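Local coordinates for protein 3,6-diketocamphane 1,6-monooxygenase (Pseudomonas putida, PDB 4UWM) that uses reduced FMN and molecular oxygen to turn a diketone formed from (-)-camphor into a lactone, a type II Baeyer-Villiger oxidation, at residues 7-12 against 41-46. Sequence-based numbering, arbitrary orientation.
Sequences LIFHPY and MMISEH. With FMN (flavin mononucleotide), chain C.
M42 N donates to L7 O (2.8 Å), F9 N to M42 O (2.7 Å) and S44 N to F9 O, three nearly straight bonds that pair 7-9 with 41-43 as parallel strands. The last is longer, where both chains leave the sheet.

Apolar packing differs on the two faces. M41, L7, F9 and I43 share the helix-covered one. With CG anti to the backbone N (chi1 179°) and the rest of its chain extended, M41 runs alongside F9 and lays its methyl CE 3.9 Å from F9 CB; a long unbranched thioether suits that reach. I43 CG2 meets the edge of the F9 ring, while P11 CB, after a cis peptide bond, sits over one ring face. On the opposite face, the side chains of I8 and M42 run at an angle, CG1 of I8 3.9 Å from CB of M42.

Strand 4-9, helix 19-35 and strand 40-43 form the opening beta-alpha-beta unit of the TIM barrel of the bacterial luciferase family, and FMN binds at the C-terminal ends of these strands.

Polar contacts to the flavin take over there. H10 NE2 donates to FMN N5 (2.8 Å), while ND1 is hydrogen-bonded to E347, so both ring nitrogens are engaged and the imidazole's rotation is fixed; Y12 OH lies over one face. Replacing H10 with a leucine would probably leave FMN N5 without this donor and E347 without its mate. S44, small enough to fit beside the imidazole, in one of two conformers brings OG 3.3 Å from H10 CD2 and 3.1 Å from FMN O4, but its one proton may go to M76 O. I8 CD1 packs against FMN O4. Farther along, a water donates to H10 O and hydrogen-bonds H46 ND1 (2.9 Å), bridging the two loops.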
# COMPACT_ATOMS: atom_id res chain seq x y z
N LEU A 7 -6.51 -9.34 17.30
CA LEU A 7 -7.56 -8.42 16.87
C LEU A 7 -7.81 -8.69 15.40
O LEU A 7 -6.87 -8.91 14.65
CB LEU A 7 -7.10 -6.98 17.11
CG LEU A 7 -8.11 -5.84 17.01
CD1 LEU A 7 -9.17 -5.89 18.13
CD2 LEU A 7 -7.37 -4.51 17.02
N ILE A 8 -9.08 -8.78 15.00
CA ILE A 8 -9.42 -8.81 13.59
C ILE A 8 -10.23 -7.55 13.22
O ILE A 8 -11.24 -7.23 13.84
CB ILE A 8 -10.03 -10.14 13.09
CG1 ILE A 8 -10.25 -10.09 11.56
CG2 ILE A 8 -11.31 -10.52 13.84
CD1 ILE A 8 -10.44 -11.43 10.89
N PHE A 9 -9.73 -6.83 12.22
CA PHE A 9 -10.26 -5.53 11.80
C PHE A 9 -10.80 -5.71 10.39
O PHE A 9 -10.07 -5.55 9.39
CB PHE A 9 -9.11 -4.53 11.84
CG PHE A 9 -9.52 -3.08 11.84
CD1 PHE A 9 -10.13 -2.50 12.96
CD2 PHE A 9 -9.21 -2.26 10.76
CE1 PHE A 9 -10.47 -1.15 12.95
CE2 PHE A 9 -9.54 -0.93 10.74
CZ PHE A 9 -10.18 -0.36 11.84
N HIS A 10 -12.08 -6.05 10.31
CA HIS A 10 -12.72 -6.30 9.03
C HIS A 10 -12.70 -5.19 7.97
O HIS A 10 -12.47 -5.49 6.79
CB HIS A 10 -14.10 -6.92 9.16
CG HIS A 10 -14.05 -8.40 9.28
ND1 HIS A 10 -14.07 -9.05 10.50
CD2 HIS A 10 -13.91 -9.37 8.34
CE1 HIS A 10 -13.97 -10.35 10.30
NE2 HIS A 10 -13.87 -10.57 9.00
N PRO A 11 -12.98 -3.94 8.33
CA PRO A 11 -13.54 -3.55 9.62
C PRO A 11 -15.07 -3.62 9.57
O PRO A 11 -15.62 -4.13 8.58
CB PRO A 11 -13.10 -2.10 9.73
CG PRO A 11 -13.18 -1.62 8.32
CD PRO A 11 -12.67 -2.78 7.48
N TYR A 12 -15.74 -3.16 10.62
CA TYR A 12 -17.18 -2.91 10.54
C TYR A 12 -17.43 -1.45 10.91
O TYR A 12 -17.73 -1.13 12.07
CB TYR A 12 -17.98 -3.85 11.47
CG TYR A 12 -17.94 -5.31 11.05
CD1 TYR A 12 -18.58 -5.73 9.88
CD2 TYR A 12 -17.26 -6.26 11.81
CE1 TYR A 12 -18.53 -7.05 9.47
CE2 TYR A 12 -17.22 -7.60 11.40
CZ TYR A 12 -17.87 -7.98 10.24
OH TYR A 12 -17.86 -9.29 9.80
N MET A 41 -2.65 -8.40 14.68
CA MET A 41 -3.81 -7.70 14.16
C MET A 41 -4.01 -8.11 12.71
O MET A 41 -3.12 -7.92 11.90
CB MET A 41 -3.62 -6.19 14.28
CG MET A 41 -4.80 -5.37 13.73
SD MET A 41 -4.40 -3.62 13.86
CE MET A 41 -5.93 -2.85 13.28
N MET A 42 -5.16 -8.71 12.42
CA MET A 42 -5.56 -9.13 11.08
C MET A 42 -6.41 -8.01 10.46
O MET A 42 -7.29 -7.46 11.14
CB MET A 42 -6.38 -10.42 11.14
CG MET A 42 -5.56 -11.65 11.57
SD MET A 42 -6.58 -13.13 11.69
CE MET A 42 -5.41 -14.29 12.43
N ILE A 43 -6.16 -7.67 9.19
CA ILE A 43 -6.94 -6.61 8.50
C ILE A 43 -7.46 -7.14 7.19
O ILE A 43 -6.66 -7.59 6.36
CB ILE A 43 -6.10 -5.33 8.31
CG1 ILE A 43 -5.52 -4.90 9.66
CG2 ILE A 43 -6.95 -4.21 7.66
CD1 ILE A 43 -4.37 -3.93 9.62
N SER A 44 -8.77 -7.09 7.01
CA SER A 44 -9.41 -7.67 5.83
C SER A 44 -9.38 -6.76 4.60
O SER A 44 -8.99 -5.60 4.69
CB SER A 44 -10.83 -8.14 6.13
OG SER A 44 -10.83 -9.09 7.18
N GLU A 45 -9.81 -7.31 3.47
CA GLU A 45 -9.77 -6.66 2.16
C GLU A 45 -11.07 -6.85 1.40
O GLU A 45 -11.49 -8.00 1.13
CB GLU A 45 -8.57 -7.23 1.35
CG GLU A 45 -8.45 -6.74 -0.09
CD GLU A 45 -7.20 -7.33 -0.78
OE1 GLU A 45 -6.09 -7.13 -0.26
OE2 GLU A 45 -7.34 -8.03 -1.81
N HIS A 46 -11.72 -5.73 1.05
CA HIS A 46 -12.95 -5.75 0.25
C HIS A 46 -12.96 -4.51 -0.62
O HIS A 46 -12.67 -3.42 -0.12
CB HIS A 46 -14.21 -5.69 1.13
CG HIS A 46 -14.29 -6.77 2.17
ND1 HIS A 46 -13.52 -6.76 3.32
CD2 HIS A 46 -15.10 -7.86 2.26
CE1 HIS A 46 -13.84 -7.82 4.06
NE2 HIS A 46 -14.78 -8.50 3.42
N1 FMN C . -12.60 -14.40 4.75
C2 FMN C . -11.37 -13.85 4.98
O2 FMN C . -10.43 -14.12 4.20
N3 FMN C . -11.12 -13.03 6.01
C4 FMN C . -12.06 -12.69 6.90
O4 FMN C . -11.77 -11.93 7.84
C4A FMN C . -13.44 -13.24 6.73
N5 FMN C . -14.45 -12.94 7.58
C5A FMN C . -15.69 -13.44 7.41
C6 FMN C . -16.71 -13.11 8.31
C7 FMN C . -18.00 -13.62 8.15
C7M FMN C . -19.08 -13.25 9.13
C8 FMN C . -18.28 -14.53 7.00
C8M FMN C . -19.65 -15.12 6.78
C9 FMN C . -17.27 -14.87 6.10
C9A FMN C . -15.98 -14.36 6.26
N10 FMN C . -14.94 -14.70 5.35
C10 FMN C . -13.66 -14.14 5.56
C1' FMN C . -15.21 -15.58 4.20
C2' FMN C . -14.83 -17.03 4.49
O2' FMN C . -13.52 -17.04 5.06
C3' FMN C . -14.84 -17.86 3.22
O3' FMN C . -16.13 -18.48 3.09
C4' FMN C . -13.72 -18.91 3.24
O4' FMN C . -12.47 -18.30 2.90
C5' FMN C . -13.98 -20.10 2.32
O5' FMN C . -14.56 -21.09 3.15
P FMN C . -14.71 -22.63 2.73
O1P FMN C . -13.50 -23.01 1.95
O2P FMN C . -14.78 -23.26 4.09
O3P FMN C . -16.00 -22.65 1.95
O HOH W 1 -12.17 -4.45 4.32